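Local coordinates for protein beta-galactosidase (Geobacillus stearothermophilus, PDB 4OIF) that probably hydrolyses terminal non-reducing beta-D-galactose residues from beta-D-galactosides and binds a zinc ion, at residues Y8-N13 and P317-E322; S345-I350 and K399-I404; I252-M257 and S272-H277; I357-W362 and A392-A397. One frame throughout, in Å; residues are numbered along the deposited sequence. Where two conformers were deposited one is given.

Contact 1 (Y8-N13 and P317-E322)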
loop_
_atom_site.group_PDB
_atom_site.type_symbol
_atom_site.label_atom_id
_atom_site.label_comp_id
_atom_site.label_asym_id
_atom_site.label_seq_id
_atom_site.Cartn_x
_atom_site.Cartn_y
_atom_site.Cartn_z
ATOM N N TYR A 8 -23.629 6.746 42.289
ATOM C CA TYR A 8 -24.461 6.229 41.203
ATOM C C TYR A 8 -24.469 7.162 39.993
ATOM O O TYR A 8 -24.634 8.375 40.132
ATOM C CB TYR A 8 -25.889 6.000 41.698
ATOM C CG TYR A 8 -26.008 4.950 42.786
ATOM C CD1 TYR A 8 -26.382 3.642 42.481
ATOM C CD2 TYR A 8 -25.757 5.266 44.116
ATOM C CE1 TYR A 8 -26.500 2.682 43.472
ATOM C CE2 TYR A 8 -25.870 4.309 45.115
ATOM C CZ TYR A 8 -26.242 3.021 44.786
ATOM O OH TYR A 8 -26.357 2.069 45.772
ATOM N N THR A 9 -24.294 6.595 38.804
ATOM C CA THR A 9 -24.205 7.420 37.603
ATOM C C THR A 9 -25.573 7.579 36.944
ATOM O O THR A 9 -25.795 8.530 36.195
ATOM C CB THR A 9 -23.180 6.847 36.580
ATOM O OG1 THR A 9 -23.521 5.494 36.242
ATOM C CG2 THR A 9 -21.760 6.890 37.153
ATOM N N THR A 10 -26.486 6.648 37.218
ATOM C CA THR A 10 -27.867 6.770 36.753
ATOM C C THR A 10 -28.831 6.465 37.879
ATOM O O THR A 10 -28.420 6.114 38.987
ATOM C CB THR A 10 -28.205 5.825 35.573
ATOM O OG1 THR A 10 -28.664 4.566 36.080
ATOM C CG2 THR A 10 -27.009 5.598 34.701
ATOM N N GLN A 11 -30.118 6.582 37.565
ATOM C CA GLN A 11 -31.196 6.322 38.514
ATOM C C GLN A 11 -31.374 4.821 38.765
ATOM O O GLN A 11 -32.173 4.416 39.603
ATOM C CB GLN A 11 -32.507 6.935 37.998
ATOM C CG GLN A 11 -33.486 7.325 39.076
ATOM C CD GLN A 11 -33.057 8.584 39.817
ATOM O OE1 GLN A 11 -32.196 9.332 39.350
ATOM N NE2 GLN A 11 -33.657 8.820 40.982
ATOM N N ALA A 12 -30.634 3.998 38.026
ATOM C CA ALA A 12 -30.780 2.554 38.125
ATOM C C ALA A 12 -29.986 1.978 39.288
ATOM O O ALA A 12 -28.803 2.274 39.450
ATOM C CB ALA A 12 -30.355 1.892 36.835
ATOM N N ASN A 13 -30.649 1.150 40.090
ATOM C CA ASN A 13 -30.003 0.439 41.190
ATOM C C ASN A 13 -29.654 -0.975 40.752
ATOM O O ASN A 13 -29.590 -1.903 41.564
ATOM C CB ASN A 13 -30.907 0.405 42.432
ATOM C CG ASN A 13 -32.130 -0.493 42.245
ATOM O OD1 ASN A 13 -32.672 -0.610 41.144
ATOM N ND2 ASN A 13 -32.564 -1.134 43.327
ATOM N N PRO A 317 -17.935 5.184 38.396
ATOM C CA PRO A 317 -18.184 4.070 37.474
ATOM C C PRO A 317 -18.437 4.542 36.033
ATOM O O PRO A 317 -18.965 5.638 35.830
ATOM C CB PRO A 317 -19.437 3.411 38.050
ATOM C CG PRO A 317 -19.455 3.810 39.481
ATOM C CD PRO A 317 -18.873 5.180 39.534
ATOM N N PHE A 318 -18.053 3.731 35.052
ATOM C CA PHE A 318 -18.339 4.049 33.659
ATOM C C PHE A 318 -19.392 3.093 33.111
ATOM O O PHE A 318 -19.783 2.146 33.769
ATOM C CB PHE A 318 -17.061 3.999 32.809
ATOM C CG PHE A 318 -16.531 2.605 32.571
ATOM C CD1 PHE A 318 -15.620 2.034 33.452
ATOM C CD2 PHE A 318 -16.931 1.872 31.450
ATOM C CE1 PHE A 318 -15.128 0.753 33.237
ATOM C CE2 PHE A 318 -16.441 0.589 31.224
ATOM C CZ PHE A 318 -15.535 0.028 32.124
ATOM N N LEU A 319 -19.856 3.344 31.900
ATOM C CA LEU A 319 -20.848 2.471 31.309
ATOM C C LEU A 319 -20.324 1.876 30.004
ATOM O O LEU A 319 -20.002 2.590 29.059
ATOM C CB LEU A 319 -22.169 3.230 31.092
ATOM C CG LEU A 319 -22.885 3.688 32.379
ATOM C CD1 LEU A 319 -23.956 4.738 32.110
ATOM C CD2 LEU A 319 -23.481 2.514 33.161
ATOM N N LEU A 320 -20.205 0.555 29.968
ATOM C CA LEU A 320 -19.950 -0.113 28.707
ATOM C C LEU A 320 -21.191 0.083 27.854
ATOM O O LEU A 320 -22.260 -0.428 28.188
ATOM C CB LEU A 320 -19.649 -1.588 28.907
ATOM C CG LEU A 320 -19.363 -2.344 27.610
ATOM C CD1 LEU A 320 -18.139 -1.748 26.942
ATOM C CD2 LEU A 320 -19.169 -3.836 27.877
ATOM N N MET A 321 -21.058 0.858 26.777
ATOM C CA MET A 321 -22.199 1.155 25.911
ATOM C C MET A 321 -22.329 0.103 24.808
ATOM O O MET A 321 -23.439 -0.275 24.406
ATOM C CB MET A 321 -22.070 2.557 25.300
ATOM C CG MET A 321 -23.291 3.012 24.497
ATOM S SD MET A 321 -24.765 3.293 25.509
ATOM C CE MET A 321 -24.144 4.534 26.631
ATOM N N GLU A 322 -21.191 -0.373 24.320
ATOM C CA GLU A 322 -21.204 -1.394 23.288
ATOM C C GLU A 322 -20.129 -2.454 23.507
ATOM O O GLU A 322 -19.018 -2.160 23.953
ATOM C CB GLU A 322 -21.019 -0.764 21.906
ATOM C CG GLU A 322 -22.110 0.212 21.476
ATOM C CD GLU A 322 -21.723 0.975 20.217
ATOM O OE1 GLU A 322 -20.642 0.666 19.667
ATOM O OE2 GLU A 322 -22.489 1.872 19.785
#

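Contact 2 (S345-I350 and K399-I404)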
loop_
_atom_site.group_PDB
_atom_site.type_symbol
_atom_site.label_atom_id
_atom_site.label_comp_id
_atom_site.label_asym_id
_atom_site.label_seq_id
_atom_site.Cartn_x
_atom_site.Cartn_y
_atom_site.Cartn_z
ATOM N N SER A 345 -15.520 -11.865 29.610
ATOM C CA SER A 345 -15.264 -10.477 29.224
ATOM C C SER A 345 -16.261 -9.499 29.878
ATOM O O SER A 345 -15.884 -8.391 30.294
ATOM C CB SER A 345 -15.279 -10.331 27.696
ATOM O OG SER A 345 -16.560 -10.537 27.129
ATOM N N SER A 346 -17.522 -9.906 29.991
ATOM C CA SER A 346 -18.492 -9.043 30.649
ATOM C C SER A 346 -18.133 -8.832 32.120
ATOM O O SER A 346 -18.185 -7.692 32.656
ATOM C CB SER A 346 -19.892 -9.633 30.515
ATOM O OG SER A 346 -20.172 -9.917 29.162
ATOM N N MET A 347 -17.752 -9.928 32.774
ATOM C CA MET A 347 -17.338 -9.822 34.167
ATOM C C MET A 347 -16.107 -8.927 34.297
ATOM O O MET A 347 -16.007 -8.152 35.255
ATOM C CB MET A 347 -17.061 -11.201 34.761
ATOM C CG MET A 347 -18.300 -12.076 34.828
ATOM S SD MET A 347 -19.585 -11.369 35.876
ATOM C CE MET A 347 -20.957 -11.334 34.737
ATOM N N GLN A 348 -15.185 -9.019 33.335
ATOM C CA GLN A 348 -13.999 -8.167 33.370
ATOM C C GLN A 348 -14.398 -6.705 33.277
ATOM O O GLN A 348 -13.819 -5.836 33.947
ATOM C CB GLN A 348 -13.027 -8.500 32.245
ATOM C CG GLN A 348 -11.745 -7.689 32.359
ATOM C CD GLN A 348 -10.856 -7.760 31.133
ATOM O OE1 GLN A 348 -11.323 -8.003 30.013
ATOM N NE2 GLN A 348 -9.559 -7.530 31.338
ATOM N N MET A 349 -15.397 -6.439 32.442
ATOM C CA MET A 349 -15.894 -5.081 32.302
ATOM C C MET A 349 -16.437 -4.566 33.624
ATOM O O MET A 349 -16.109 -3.443 34.033
ATOM C CB MET A 349 -16.958 -5.011 31.213
ATOM C CG MET A 349 -16.366 -4.985 29.818
ATOM S SD MET A 349 -15.455 -3.462 29.521
ATOM C CE MET A 349 -14.661 -3.857 27.966
ATOM N N ILE A 350 -17.251 -5.375 34.301
ATOM C CA ILE A 350 -17.768 -4.949 35.606
ATOM C C ILE A 350 -16.633 -4.768 36.634
ATOM O O ILE A 350 -16.672 -3.881 37.483
ATOM C CB ILE A 350 -18.812 -5.954 36.153
ATOM C CG1 ILE A 350 -19.941 -6.145 35.133
ATOM C CG2 ILE A 350 -19.378 -5.507 37.523
ATOM C CD1 ILE A 350 -20.678 -4.868 34.801
ATOM N N LYS A 399 -28.151 -9.827 37.500
ATOM C CA LYS A 399 -29.248 -9.598 38.432
ATOM C C LYS A 399 -28.832 -9.830 39.888
ATOM O O LYS A 399 -29.394 -9.227 40.797
ATOM C CB LYS A 399 -30.446 -10.472 38.063
ATOM C CG LYS A 399 -31.116 -9.989 36.787
ATOM C CD LYS A 399 -32.310 -10.822 36.358
ATOM C CE LYS A 399 -33.068 -10.094 35.247
ATOM N NZ LYS A 399 -34.185 -10.885 34.650
ATOM N N LYS A 400 -27.832 -10.679 40.112
ATOM C CA LYS A 400 -27.358 -10.935 41.472
ATOM C C LYS A 400 -26.256 -9.973 41.889
ATOM O O LYS A 400 -25.627 -10.179 42.925
ATOM C CB LYS A 400 -26.831 -12.365 41.620
ATOM C CG LYS A 400 -27.770 -13.459 41.147
ATOM C CD LYS A 400 -27.104 -14.828 41.260
ATOM C CE LYS A 400 -27.964 -15.935 40.651
ATOM N NZ LYS A 400 -27.296 -17.270 40.743
ATOM N N MET A 401 -26.022 -8.925 41.103
ATOM C CA MET A 401 -24.847 -8.078 41.321
ATOM C C MET A 401 -25.154 -6.601 41.587
ATOM O O MET A 401 -24.288 -5.746 41.425
ATOM C CB MET A 401 -23.899 -8.206 40.112
ATOM C CG MET A 401 -23.134 -9.532 40.078
ATOM S SD MET A 401 -22.339 -9.914 38.506
ATOM C CE MET A 401 -21.027 -8.696 38.437
ATOM N N SER A 402 -26.369 -6.294 42.025
ATOM C CA SER A 402 -26.772 -4.897 42.152
ATOM C C SER A 402 -25.987 -4.123 43.209
ATOM O O SER A 402 -25.977 -2.898 43.201
ATOM C CB SER A 402 -28.263 -4.814 42.459
ATOM O OG SER A 402 -28.566 -5.553 43.620
ATOM N N GLY A 403 -25.328 -4.832 44.117
ATOM C CA GLY A 403 -24.543 -4.191 45.158
ATOM C C GLY A 403 -23.253 -3.584 44.636
ATOM O O GLY A 403 -22.655 -2.703 45.259
ATOM N N ILE A 404 -22.824 -4.060 43.476
ATOM C CA ILE A 404 -21.625 -3.542 42.852
ATOM C C ILE A 404 -21.911 -2.173 42.204
ATOM O O ILE A 404 -21.014 -1.317 42.080
ATOM C CB ILE A 404 -21.092 -4.554 41.835
ATOM C CG1 ILE A 404 -20.805 -5.879 42.550
ATOM C CG2 ILE A 404 -19.838 -4.036 41.153
ATOM C CD1 ILE A 404 -20.730 -7.090 41.618
#

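Contact 3 (I252-M257 and S272-H277)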
loop_
_atom_site.group_PDB
_atom_site.type_symbol
_atom_site.label_atom_id
_atom_site.label_comp_id
_atom_site.label_asym_id
_atom_site.label_seq_id
_atom_site.Cartn_x
_atom_site.Cartn_y
_atom_site.Cartn_z
ATOM N N ILE A 252 -26.359 12.690 30.781
ATOM C CA ILE A 252 -25.985 12.726 29.379
ATOM C C ILE A 252 -24.644 12.045 29.166
ATOM O O ILE A 252 -23.675 12.340 29.884
ATOM C CB ILE A 252 -25.894 14.180 28.874
ATOM C CG1 ILE A 252 -27.276 14.851 28.903
ATOM C CG2 ILE A 252 -25.254 14.220 27.480
ATOM C CD1 ILE A 252 -27.255 16.383 28.682
ATOM N N THR A 253 -24.572 11.135 28.194
ATOM C CA THR A 253 -23.269 10.593 27.797
ATOM C C THR A 253 -23.123 10.568 26.292
ATOM O O THR A 253 -24.085 10.803 25.567
ATOM C CB THR A 253 -23.034 9.172 28.324
ATOM O OG1 THR A 253 -21.654 8.819 28.146
ATOM C CG2 THR A 253 -23.913 8.173 27.586
ATOM N N THR A 254 -21.907 10.293 25.831
ATOM C CA THR A 254 -21.675 9.949 24.430
ATOM C C THR A 254 -20.668 8.787 24.377
ATOM O O THR A 254 -19.779 8.700 25.226
ATOM C CB THR A 254 -21.183 11.179 23.609
ATOM O OG1 THR A 254 -21.078 10.831 22.223
ATOM C CG2 THR A 254 -19.833 11.690 24.112
ATOM N N ASN A 255 -20.807 7.878 23.412
ATOM C CA ASN A 255 -19.957 6.687 23.444
ATOM C C ASN A 255 -18.568 6.894 22.821
ATOM O O ASN A 255 -18.421 7.386 21.699
ATOM C CB ASN A 255 -20.663 5.473 22.808
ATOM C CG ASN A 255 -21.385 5.787 21.492
ATOM O OD1 ASN A 255 -21.755 6.935 21.195
ATOM N ND2 ASN A 255 -21.618 4.732 20.706
ATOM N N PHE A 256 -17.553 6.533 23.607
ATOM C CA PHE A 256 -16.146 6.631 23.228
ATOM C C PHE A 256 -15.661 5.367 22.524
ATOM O O PHE A 256 -16.280 4.299 22.626
ATOM C CB PHE A 256 -15.269 6.880 24.464
ATOM C CG PHE A 256 -15.362 8.279 25.032
ATOM C CD1 PHE A 256 -16.145 9.250 24.428
ATOM C CD2 PHE A 256 -14.641 8.619 26.176
ATOM C CE1 PHE A 256 -16.216 10.538 24.957
ATOM C CE2 PHE A 256 -14.709 9.904 26.714
ATOM C CZ PHE A 256 -15.500 10.860 26.098
ATOM N N MET A 257 -14.531 5.484 21.834
ATOM C CA MET A 257 -13.945 4.352 21.114
ATOM C C MET A 257 -12.525 4.044 21.579
ATOM O O MET A 257 -11.898 4.828 22.307
ATOM C CB MET A 257 -13.924 4.624 19.602
ATOM C CG MET A 257 -15.289 4.801 18.963
ATOM S SD MET A 257 -15.229 5.726 17.410
ATOM C CE MET A 257 -14.917 7.378 18.004
ATOM N N SER A 272 -9.896 13.552 27.269
ATOM C CA SER A 272 -9.638 14.096 28.598
ATOM C C SER A 272 -10.323 15.455 28.716
ATOM O O SER A 272 -10.637 15.918 29.807
ATOM C CB SER A 272 -8.143 14.219 28.877
ATOM O OG SER A 272 -7.574 15.314 28.200
ATOM N N LYS A 273 -10.565 16.071 27.564
ATOM C CA LYS A 273 -11.252 17.350 27.475
ATOM C C LYS A 273 -12.756 17.147 27.344
ATOM O O LYS A 273 -13.546 17.944 27.869
ATOM C CB LYS A 273 -10.709 18.155 26.277
ATOM C CG LYS A 273 -10.835 19.664 26.407
ATOM C CD LYS A 273 -10.258 20.363 25.185
ATOM C CE LYS A 273 -10.076 21.854 25.427
ATOM N NZ LYS A 273 -11.335 22.466 25.943
ATOM N N PHE A 274 -13.148 16.082 26.641
ATOM C CA PHE A 274 -14.562 15.842 26.333
ATOM C C PHE A 274 -15.260 15.365 27.619
ATOM O O PHE A 274 -16.428 15.695 27.871
ATOM C CB PHE A 274 -14.713 14.802 25.206
ATOM C CG PHE A 274 -16.009 14.912 24.417
ATOM C CD1 PHE A 274 -15.999 14.853 23.033
ATOM C CD2 PHE A 274 -17.216 15.165 25.054
ATOM C CE1 PHE A 274 -17.179 14.962 22.308
ATOM C CE2 PHE A 274 -18.400 15.283 24.339
ATOM C CZ PHE A 274 -18.377 15.188 22.961
ATOM N N ALA A 275 -14.532 14.596 28.430
ATOM C CA ALA A 275 -15.084 13.996 29.645
ATOM C C ALA A 275 -15.683 15.037 30.585
ATOM O O ALA A 275 -16.696 14.781 31.251
ATOM C CB ALA A 275 -14.014 13.194 30.361
ATOM N N LYS A 276 -15.042 16.205 30.635
ATOM C CA LYS A 276 -15.524 17.320 31.449
ATOM C C LYS A 276 -16.926 17.771 31.036
ATOM O O LYS A 276 -17.614 18.422 31.811
ATOM C CB LYS A 276 -14.573 18.511 31.365
ATOM C CG LYS A 276 -13.125 18.247 31.772
ATOM C CD LYS A 276 -12.334 19.548 31.748
ATOM C CE LYS A 276 -10.840 19.299 31.660
ATOM N NZ LYS A 276 -10.444 18.283 32.664
ATOM N N HIS A 277 -17.348 17.424 29.823
ATOM C CA HIS A 277 -18.649 17.867 29.325
ATOM C C HIS A 277 -19.740 16.811 29.476
ATOM O O HIS A 277 -20.898 17.075 29.179
ATOM C CB HIS A 277 -18.538 18.289 27.853
ATOM C CG HIS A 277 -17.604 19.440 27.632
ATOM N ND1 HIS A 277 -18.045 20.733 27.445
ATOM C CD2 HIS A 277 -16.249 19.496 27.603
ATOM C CE1 HIS A 277 -17.004 21.532 27.291
ATOM N NE2 HIS A 277 -15.902 20.806 27.379
#

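Contact 4 (I357-W362 and A392-A397)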
loop_
_atom_site.group_PDB
_atom_site.type_symbol
_atom_site.label_atom_id
_atom_site.label_comp_id
_atom_site.label_asym_id
_atom_site.label_seq_id
_atom_site.Cartn_x
_atom_site.Cartn_y
_atom_site.Cartn_z
ATOM N N ILE A 357 -23.543 -3.801 31.095
ATOM C CA ILE A 357 -23.144 -4.612 29.961
ATOM C C ILE A 357 -24.148 -4.357 28.822
ATOM O O ILE A 357 -25.315 -4.809 28.841
ATOM C CB ILE A 357 -23.070 -6.117 30.305
ATOM C CG1 ILE A 357 -22.055 -6.372 31.431
ATOM C CG2 ILE A 357 -22.697 -6.912 29.072
ATOM C CD1 ILE A 357 -20.610 -6.037 31.080
ATOM N N LEU A 358 -23.684 -3.595 27.840
ATOM C CA LEU A 358 -24.515 -3.211 26.718
ATOM C C LEU A 358 -23.848 -3.622 25.400
ATOM O O LEU A 358 -22.627 -3.520 25.227
ATOM C CB LEU A 358 -24.802 -1.705 26.753
ATOM C CG LEU A 358 -25.534 -1.220 28.014
ATOM C CD1 LEU A 358 -25.511 0.311 28.164
ATOM C CD2 LEU A 358 -26.966 -1.744 28.037
ATOM N N TYR A 359 -24.682 -4.099 24.486
ATOM C CA TYR A 359 -24.258 -4.663 23.226
ATOM C C TYR A 359 -24.577 -3.774 22.041
ATOM O O TYR A 359 -25.504 -2.946 22.057
ATOM C CB TYR A 359 -24.937 -6.016 22.986
ATOM C CG TYR A 359 -24.913 -6.966 24.160
ATOM C CD1 TYR A 359 -23.709 -7.400 24.706
ATOM C CD2 TYR A 359 -26.102 -7.449 24.710
ATOM C CE1 TYR A 359 -23.691 -8.275 25.781
ATOM C CE2 TYR A 359 -26.096 -8.328 25.773
ATOM C CZ TYR A 359 -24.887 -8.739 26.306
ATOM O OH TYR A 359 -24.878 -9.612 27.368
ATOM N N PHE A 360 -23.798 -3.960 20.995
ATOM C CA PHE A 360 -24.329 -3.731 19.680
ATOM C C PHE A 360 -24.401 -5.096 19.025
ATOM O O PHE A 360 -23.374 -5.753 18.876
ATOM C CB PHE A 360 -23.479 -2.780 18.842
ATOM C CG PHE A 360 -24.129 -2.447 17.540
ATOM C CD1 PHE A 360 -24.989 -1.358 17.440
ATOM C CD2 PHE A 360 -23.964 -3.277 16.443
ATOM C CE1 PHE A 360 -25.632 -1.074 16.254
ATOM C CE2 PHE A 360 -24.605 -3.003 15.254
ATOM C CZ PHE A 360 -25.443 -1.903 15.158
ATOM N N GLN A 361 -25.596 -5.544 18.649
ATOM C CA GLN A 361 -26.855 -4.850 18.890
ATOM C C GLN A 361 -27.858 -5.880 19.428
ATOM O O GLN A 361 -27.477 -7.011 19.727
ATOM C CB GLN A 361 -27.379 -4.188 17.606
ATOM C CG GLN A 361 -27.578 -5.146 16.442
ATOM C CD GLN A 361 -28.129 -4.461 15.190
ATOM O OE1 GLN A 361 -28.968 -3.565 15.273
ATOM N NE2 GLN A 361 -27.663 -4.898 14.023
ATOM N N TRP A 362 -29.127 -5.506 19.562
ATOM C CA TRP A 362 -30.116 -6.463 20.038
ATOM C C TRP A 362 -30.407 -7.521 18.985
ATOM O O TRP A 362 -30.283 -8.721 19.236
ATOM C CB TRP A 362 -31.422 -5.777 20.424
ATOM C CG TRP A 362 -32.529 -6.770 20.617
ATOM C CD1 TRP A 362 -33.613 -6.965 19.806
ATOM C CD2 TRP A 362 -32.633 -7.744 21.666
ATOM N NE1 TRP A 362 -34.395 -7.983 20.295
ATOM C CE2 TRP A 362 -33.819 -8.476 21.439
ATOM C CE3 TRP A 362 -31.841 -8.063 22.779
ATOM C CZ2 TRP A 362 -34.236 -9.504 22.290
ATOM C CZ3 TRP A 362 -32.256 -9.082 23.621
ATOM C CH2 TRP A 362 -33.437 -9.794 23.367
ATOM N N ALA A 392 -27.987 -14.625 28.109
ATOM C CA ALA A 392 -28.914 -14.900 29.207
ATOM C C ALA A 392 -28.183 -15.225 30.508
ATOM O O ALA A 392 -28.580 -14.770 31.571
ATOM C CB ALA A 392 -29.850 -16.040 28.836
ATOM N N GLU A 393 -27.124 -16.018 30.425
ATOM C CA GLU A 393 -26.327 -16.340 31.601
ATOM C C GLU A 393 -25.700 -15.090 32.193
ATOM O O GLU A 393 -25.683 -14.915 33.426
ATOM C CB GLU A 393 -25.250 -17.370 31.262
ATOM C CG GLU A 393 -25.813 -18.778 31.101
ATOM C CD GLU A 393 -26.724 -19.187 32.269
ATOM O OE1 GLU A 393 -26.296 -19.074 33.444
ATOM O OE2 GLU A 393 -27.871 -19.619 32.013
ATOM N N VAL A 394 -25.196 -14.211 31.325
ATOM C CA VAL A 394 -24.656 -12.947 31.816
ATOM C C VAL A 394 -25.763 -12.175 32.534
ATOM O O VAL A 394 -25.543 -11.676 33.634
ATOM C CB VAL A 394 -24.030 -12.083 30.684
ATOM C CG1 VAL A 394 -23.799 -10.653 31.154
ATOM C CG2 VAL A 394 -22.716 -12.696 30.221
ATOM N N GLY A 395 -26.953 -12.110 31.929
ATOM C CA GLY A 395 -28.089 -11.424 32.533
ATOM C C GLY A 395 -28.428 -11.927 33.931
ATOM O O GLY A 395 -28.544 -11.136 34.885
ATOM N N LYS A 396 -28.575 -13.251 34.040
ATOM C CA LYS A 396 -28.841 -13.917 35.314
ATOM C C LYS A 396 -27.763 -13.587 36.331
ATOM O O LYS A 396 -28.044 -13.407 37.516
ATOM C CB LYS A 396 -28.927 -15.435 35.129
ATOM C CG LYS A 396 -30.013 -15.892 34.169
ATOM C CD LYS A 396 -29.863 -17.371 33.840
ATOM C CE LYS A 396 -30.963 -17.858 32.901
ATOM N NZ LYS A 396 -30.949 -19.343 32.740
ATOM N N ALA A 397 -26.523 -13.507 35.862
ATOM C CA ALA A 397 -25.436 -13.195 36.768
ATOM C C ALA A 397 -25.542 -11.751 37.252
ATOM O O ALA A 397 -25.360 -11.475 38.442
ATOM C CB ALA A 397 -24.105 -13.450 36.104
#

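Contact 1 (Y8-N13 and P317-E322)
Thr-10 OG1 accepts the backbone N-H of Ala-12 over 2.8 Å, nearly straight at 163°, which makes an ST turn of this piece of the N-terminal loop. With chi1 at 89° the hydroxyl sits between the backbone N and the carbonyl carbon, and the methyl CG2 is turned across the gap to meet Leu-319 CD1 at 4.1 Å. The same leucine methyl also lies 4.2 Å from Thr-9 OG1, a plain van der Waals approach. In the TIM barrel of this family, strand 319-322 is the seventh strand; the loop leading to the first strand, 16-21, packs here against its N-terminal end, while the predicted nucleophile Glu-322 stands at the other end. A valine in place of Thr-10 would probably leave the Ala-12 N-H without its acceptor and the turn free to shift away from Leu-319. Thr-9 touches the residues leading into the strand: its CG2 comes 3.3 Å from Pro-317 O and 4.1 Å from CD of the same proline ring, the two side chains meeting at a slant. Leu-319 is flanked by Ser-282 and Ser-356 on the neighbouring sixth and eighth strands, and no hydrogen bond joins the two segments.

Contact 2 (S345-I350 and K399-I404)
Met-401 pushes its thioether end into the groove between Met-347 and Ile-350, residues one helical turn apart on helix 341-351. That helix is the one between the seventh and eighth strands of the TIM barrel, and the segment 399-404 that meets it is the turn leaving helix 386-399. The knob is the methyl CE of Met-401: it lies 3.7 Å from Ile-350 CG2 on one wall of the hollow and 4.0 Å from Met-347 SD on the other. Met-401 runs extended through chi2 and then bends at chi3 (69°), which carries CE round to the isoleucine while Met-401 SD stays 4.1 Å from Met-347 SD. Met-347 reaches this point by folding its chain, bent at both chi2 and chi3. Phe-642 of strand 638-645, in the C-terminal domain, touches both Ile-350 and Met-401, and Tyr-640 of the same strand meets Ile-404, so barrel helix and turn pack against that domain together. Within the turn, Ile-404 N bonds Met-401 O at 3.0 Å, bringing the isoleucine in beside the methionine. Ile-404 CG2 meets Ile-350 CG2 at 3.9 Å, methyl against methyl, the two side chains crossing at about a right angle.

Contact 3 (I252-M257 and S272-H277)
Phe-274 sets CG roughly opposite its backbone N (chi1 -155°), which lays the ring against Thr-254, and Thr-254, at chi1 -175°, holds CG2 in the crowded position between its own N and carbonyl carbon, which aims the methyl at that ring. Thr-254 CG2 lies 3.9 Å from Phe-274 CE2 and 4.3 Å from the ring centroid, 29° off the normal: an off-centre CH-pi contact, the side chains crossing at about a right angle. Phe-256 does not point its CB straight at the helix, yet its ring extends far enough that CZ meets Phe-274 CB at 4.1 Å. Strand 252-259 is the fifth of the TIM barrel, and the short helix 271-274 lies on the excursion from it to the sixth strand, packing back on the outward-facing residues; Ile-233 of the long helix 218-246 also touches Phe-274. Between Thr-254 and Phe-256, Asn-255 faces the interior, where it bonds Asn-157 and the backbone N of Glu-158, the predicted substrate-binding residue and proton donor. The buried hydroxyl of Thr-254 is satisfied by Val-155 O, just past strand 150-154, so the threonine divides its two branches: hydroxyl to that backbone, methyl to the aromatic ring.

Contact 4 (I357-W362 and A392-A397)
Van der Waals contact alone joins the two segments, and Val-394 carries the helix side of it. Val-394 CG1, held opposite the backbone N at chi1 166°, points at the strand and meets two residues there: Ile-357 CG2 at 4.4 Å and Tyr-359 OH at 4.1 Å. The tyrosine and the valine come at each other head-on, the phenol leading with its oxygen. These are light touches, and Phe-343 of helix 341-351 and His-17 of strand 16-21 also pack on Val-394. Strand 356-359 is the last of the eight in the TIM barrel, and helix 386-399 is the helix that follows it and lies over its outer side; Ile-357 and Tyr-359, two residues apart, both face that helix. No hydrogen bond crosses between the segments; the phenol oxygen finds its partners elsewhere. Tyr-359 OH is bonded to NE2 of both His-17 and His-342, two grips that fix where the buried hydroxyl sits. The charged interaction lies within the helix, on its exposed side: Lys-396 NZ forms a salt bridge with Glu-393 OE2 at 3.2 Å, meeting the carboxylate on its syn side and 26° out of its plane.

All four contacts belong to the TIM barrel, and contacts 1, 3 and 4 share its sheet through strands 319-322, 252-259 and 356-359. Along the chain, contact 3 is nested within the long loop closed by contact 1; contact 2 then opens and encloses contact 4. Contacts 1, 2 and 4 cluster, with centres about 11 to 14 Å apart: Leu-320 touches Met-349, and Ile-357 meets Ser-346, Met-349 and Ile-350. Contact 3 lies about 23 Å from contacts 2 and 4, centre to centre, but about 14 Å from contact 1, which it meets where Asn-255 approaches Glu-322. The barrel is thus packed at its N-terminal loop and around its outer helices, while its strands bring the predicted catalytic residues together.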